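Local structure of geranyltranstransferase (4WK5) at residues A[246-249]-A[250-254]; A[171-174]-A[175-179]. The protein probably acts as a magnesium-dependent prenyltransferase of isoprenoid biosynthesis. One frame throughout, in Å; residues are numbered along the deposited sequence.

Contact 1 of 2, residues A[246-249]-A[250-254]; sequences VTLV and KKMGV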
loop_
_atom_site.group_PDB
_atom_site.type_symbol
_atom_site.label_atom_id
_atom_site.label_comp_id
_atom_site.label_asym_id
_atom_site.label_seq_id
_atom_site.Cartn_x
_atom_site.Cartn_y
_atom_site.Cartn_z
ATOM N N VAL A 246 22.615 -8.483 -7.560
ATOM C CA VAL A 246 23.334 -7.913 -8.696
ATOM C C VAL A 246 23.431 -6.407 -8.529
ATOM O O VAL A 246 22.419 -5.736 -8.333
ATOM C CB VAL A 246 22.654 -8.235 -10.038
ATOM C CG1 VAL A 246 23.539 -7.770 -11.187
ATOM C CG2 VAL A 246 22.377 -9.730 -10.149
ATOM N N THR A 247 24.653 -5.879 -8.582
ATOM C CA THR A 247 24.852 -4.446 -8.430
ATOM C C THR A 247 25.571 -3.874 -9.644
ATOM O O THR A 247 26.118 -4.620 -10.462
ATOM C CB THR A 247 25.662 -4.112 -7.172
ATOM O OG1 THR A 247 27.014 -4.564 -7.351
ATOM C CG2 THR A 247 25.061 -4.789 -5.955
ATOM N N LEU A 248 25.555 -2.550 -9.769
ATOM C CA LEU A 248 26.294 -1.893 -10.837
ATOM C C LEU A 248 27.790 -2.017 -10.586
ATOM O O LEU A 248 28.582 -1.980 -11.521
ATOM C CB LEU A 248 25.899 -0.423 -10.957
ATOM C CG LEU A 248 24.578 -0.204 -11.697
ATOM C CD1 LEU A 248 24.229 1.283 -11.742
ATOM C CD2 LEU A 248 24.668 -0.781 -13.116
ATOM N N VAL A 249 28.171 -2.171 -9.321
ATOM C CA VAL A 249 29.592 -2.379 -9.013
ATOM C C VAL A 249 30.032 -3.739 -9.549
ATOM O O VAL A 249 31.109 -3.866 -10.139
ATOM C CB VAL A 249 29.878 -2.269 -7.500
ATOM C CG1 VAL A 249 31.349 -2.596 -7.204
ATOM C CG2 VAL A 249 29.571 -0.864 -7.014
ATOM N N LYS A 250 29.188 -4.754 -9.381
ATOM C CA LYS A 250 29.477 -6.069 -9.954
ATOM C C LYS A 250 29.565 -6.048 -11.478
ATOM O O LYS A 250 30.449 -6.673 -12.062
ATOM C CB LYS A 250 28.414 -7.084 -9.527
ATOM C CG LYS A 250 28.552 -7.560 -8.099
ATOM C CD LYS A 250 27.594 -8.703 -7.817
ATOM C CE LYS A 250 27.596 -9.089 -6.348
ATOM N NZ LYS A 250 26.601 -10.173 -6.090
ATOM N N LYS A 251 28.641 -5.345 -12.127
ATOM C CA LYS A 251 28.590 -5.321 -13.594
ATOM C C LYS A 251 29.667 -4.443 -14.229
ATOM O O LYS A 251 30.222 -4.777 -15.281
ATOM C CB LYS A 251 27.213 -4.838 -14.077
ATOM C CG LYS A 251 26.043 -5.694 -13.625
ATOM C CD LYS A 251 26.117 -7.107 -14.184
ATOM C CE LYS A 251 26.233 -7.115 -15.700
ATOM N NZ LYS A 251 26.152 -8.504 -16.248
ATOM N N MET A 252 29.955 -3.310 -13.600
ATOM C CA MET A 252 30.829 -2.310 -14.210
ATOM C C MET A 252 32.236 -2.330 -13.624
ATOM O O MET A 252 33.177 -1.788 -14.214
ATOM C CB MET A 252 30.223 -0.917 -14.036
ATOM C CG MET A 252 28.833 -0.778 -14.632
ATOM S SD MET A 252 28.129 0.849 -14.334
ATOM C CE MET A 252 29.193 1.870 -15.352
ATOM N N GLY A 253 32.375 -2.947 -12.457
ATOM C CA GLY A 253 33.598 -2.836 -11.688
ATOM C C GLY A 253 33.585 -1.556 -10.874
ATOM O O GLY A 253 32.798 -0.652 -11.152
ATOM N N VAL A 254 34.461 -1.473 -9.880
ATOM C CA VAL A 254 34.467 -0.346 -8.950
ATOM C C VAL A 254 34.760 0.998 -9.634
ATOM O O VAL A 254 34.076 1.988 -9.380
ATOM C CB VAL A 254 35.493 -0.567 -7.809
ATOM C CG1 VAL A 254 35.660 0.697 -6.984
ATOM C CG2 VAL A 254 35.058 -1.733 -6.914
#
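Thr247 is the N-cap of helix 248-274, and its hydroxyl accepts the backbone N-H of Lys250. Thr247 OG1 lies 3.0 Å from Lys250 N, with an N-H...O angle of 162°. A chi1 of 69° puts OG1 between its own backbone N and carbonyl carbon, where it faces the first turn. Lys251 N bonds to Thr247 O at 3.1 Å, and Met252 N to Leu248 O at 2.8 Å.

The Lys251 chain can be followed outward. CB packs near Thr247 O. Lys251 CG comes closer, 3.3 Å from Thr247 O. Lys251 CD meets the methyl CG1 of Val246 at 4.0 Å. The chain bends at chi2 and chi3, and NZ ends on the carbonyls of Glu170 and Ile173. Lys250 instead runs extended past the cap, with Lys250 CG 3.4 Å from Thr247 OG1. Its NZ is hydrogen-bonded to Lys245 O and forms a salt bridge with Glu170. On another side of the turn, the Leu248 and Met252 side chains lie side by side, pointing the same way, with Leu248 CD2 4.0 Å from Met252 SD.

A valine in place of Thr247 would probably leave Lys250 N without its capping acceptor. The cap thus supplies from a side chain the acceptor that the start of a helix lacks, while carbons of Lys250 and Lys251 pack against its oxygens.

Contact 2 of 2, residues A[171-174]-A[175-179]; sequences KEIS and VEMVE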
loop_
_atom_site.group_PDB
_atom_site.type_symbol
_atom_site.label_atom_id
_atom_site.label_comp_id
_atom_site.label_asym_id
_atom_site.label_seq_id
_atom_site.Cartn_x
_atom_site.Cartn_y
_atom_site.Cartn_z
ATOM N N LYS A 171 25.536 -12.708 -14.647
ATOM C CA LYS A 171 25.994 -12.944 -16.011
ATOM C C LYS A 171 24.852 -12.800 -17.025
ATOM O O LYS A 171 25.043 -12.250 -18.110
ATOM C CB LYS A 171 26.628 -14.332 -16.125
ATOM N N GLU A 172 23.667 -13.291 -16.662
ATOM C CA GLU A 172 22.519 -13.284 -17.568
ATOM C C GLU A 172 21.741 -11.970 -17.533
ATOM O O GLU A 172 20.828 -11.763 -18.336
ATOM C CB GLU A 172 21.563 -14.440 -17.247
ATOM C CG GLU A 172 22.229 -15.769 -16.919
ATOM C CD GLU A 172 22.640 -15.874 -15.462
ATOM O OE1 GLU A 172 23.607 -15.189 -15.068
ATOM O OE2 GLU A 172 21.991 -16.636 -14.712
ATOM N N ILE A 173 22.086 -11.091 -16.597
ATOM C CA ILE A 173 21.440 -9.786 -16.522
ATOM C C ILE A 173 22.367 -8.716 -17.100
ATOM O O ILE A 173 23.531 -8.632 -16.724
ATOM C CB ILE A 173 21.051 -9.418 -15.072
ATOM C CG1 ILE A 173 20.224 -10.535 -14.424
ATOM C CG2 ILE A 173 20.269 -8.108 -15.043
ATOM C CD1 ILE A 173 18.920 -10.835 -15.138
ATOM N N SER A 174 21.846 -7.911 -18.021
ATOM C CA SER A 174 22.631 -6.884 -18.700
ATOM C C SER A 174 22.826 -5.672 -17.802
ATOM O O SER A 174 22.060 -5.468 -16.861
ATOM C CB SER A 174 21.952 -6.461 -20.002
ATOM O OG SER A 174 20.754 -5.746 -19.743
ATOM N N VAL A 175 23.842 -4.866 -18.096
ATOM C CA VAL A 175 24.081 -3.661 -17.313
ATOM C C VAL A 175 22.877 -2.727 -17.456
ATOM O O VAL A 175 22.493 -2.042 -16.508
ATOM C CB VAL A 175 25.391 -2.951 -17.725
ATOM C CG1 VAL A 175 25.372 -2.575 -19.203
ATOM C CG2 VAL A 175 25.638 -1.727 -16.850
ATOM N N GLU A 176 22.259 -2.738 -18.634
ATOM C CA GLU A 176 21.088 -1.904 -18.882
ATOM C C GLU A 176 19.924 -2.294 -17.963
ATOM O O GLU A 176 19.220 -1.430 -17.434
ATOM C CB GLU A 176 20.664 -1.998 -20.351
ATOM C CG GLU A 176 21.620 -1.316 -21.340
ATOM C CD GLU A 176 22.889 -2.122 -21.628
ATOM O OE1 GLU A 176 23.935 -1.501 -21.922
ATOM O OE2 GLU A 176 22.840 -3.371 -21.574
ATOM N N MET A 177 19.726 -3.593 -17.770
ATOM C CA MET A 177 18.655 -4.063 -16.901
ATOM C C MET A 177 18.983 -3.721 -15.447
ATOM O O MET A 177 18.088 -3.401 -14.656
ATOM C CB MET A 177 18.428 -5.570 -17.068
ATOM C CG MET A 177 17.847 -5.948 -18.426
ATOM S SD MET A 177 17.415 -7.696 -18.598
ATOM C CE MET A 177 18.994 -8.452 -18.785
ATOM N N VAL A 178 20.262 -3.777 -15.090
ATOM C CA VAL A 178 20.617 -3.439 -13.711
ATOM C C VAL A 178 20.401 -1.943 -13.466
ATOM O O VAL A 178 19.852 -1.554 -12.430
ATOM C CB VAL A 178 22.067 -3.856 -13.374
ATOM C CG1 VAL A 178 22.441 -3.393 -11.976
ATOM C CG2 VAL A 178 22.188 -5.373 -13.468
ATOM N N GLU A 179 20.792 -1.100 -14.424
ATOM C CA GLU A 179 20.571 0.341 -14.247
ATOM C C GLU A 179 19.067 0.670 -14.179
ATOM O O GLU A 179 18.650 1.554 -13.428
ATOM C CB GLU A 179 21.242 1.147 -15.368
ATOM C CG GLU A 179 20.958 2.643 -15.246
ATOM C CD GLU A 179 22.117 3.527 -15.672
ATOM O OE1 GLU A 179 23.069 3.012 -16.303
ATOM O OE2 GLU A 179 22.069 4.740 -15.361
#
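A serine N-cap starts helix 175-201, at the end of the loop that follows helix 143-166. Ser174 OG accepts the backbone N-H of Met177 at 3.1 Å, with an N-H...O angle of 153°. The Ser174 chi1 of 69° turns the hydroxyl back over the opening turn. The first regular helical bond follows, from Val178 N to Ser174 O at 3.0 Å. This bond is fairly straight too, and Val178 N is tilted 18° from the plane of the Ser174 carbonyl. The next runs from Glu179 N to Val175 O. Side chain and carbonyl of one residue therefore serve two successive N-H groups of the helix.

Ile173, just before the cap, supplies an apolar contact. Its CG2 methyl reaches the helix. Ile173 CG2 sits 3.7 Å from Val178 CG2 and also touches Met177 CB. Ile173 crosses both side chains at about a right angle. Val178 CG2 also lies 3.4 Å from Ser174 O, beside the helical bond. Val178 is buried and also packs on Leu248 and Lys251 of helix 248-274, while Val175 touches Leu248 and Met252 there. Further along, Glu179 OE2 is hydrogen-bonded to Tyr264 OH, another tie to that helix.

Met177 is exposed, yet its chain folds back along the cap. CG lies anti to its own carbonyl carbon, and the chain bends at chi3, -75°, to bring the methyl end round to the loop. On the way, Met177 CG passes 3.2 Å from Ser174 OG.

Contacts 1 and 2 are both helix starts, each capped by a hydroxyl, but they belong to different helices: 248-274 and 175-201. Their centres are about 10 Å apart, and both are partly buried, well away from the chain's centre. Val178 and Leu248 form the inner side between them, with Leu248 CD2 3.6 Å from Val178 CG1. Val246 CG1 also packs on Val178 CG2. A probable hydrogen bond from Lys251 NZ to Ile173 O, 2.7 Å, ties the two helix starts together. The chemistry differs toward the surface. Contact 1 has lysines beside its cap, directed to Glu170 and nearby carbonyls, whereas contact 2 has Glu176 and Met177.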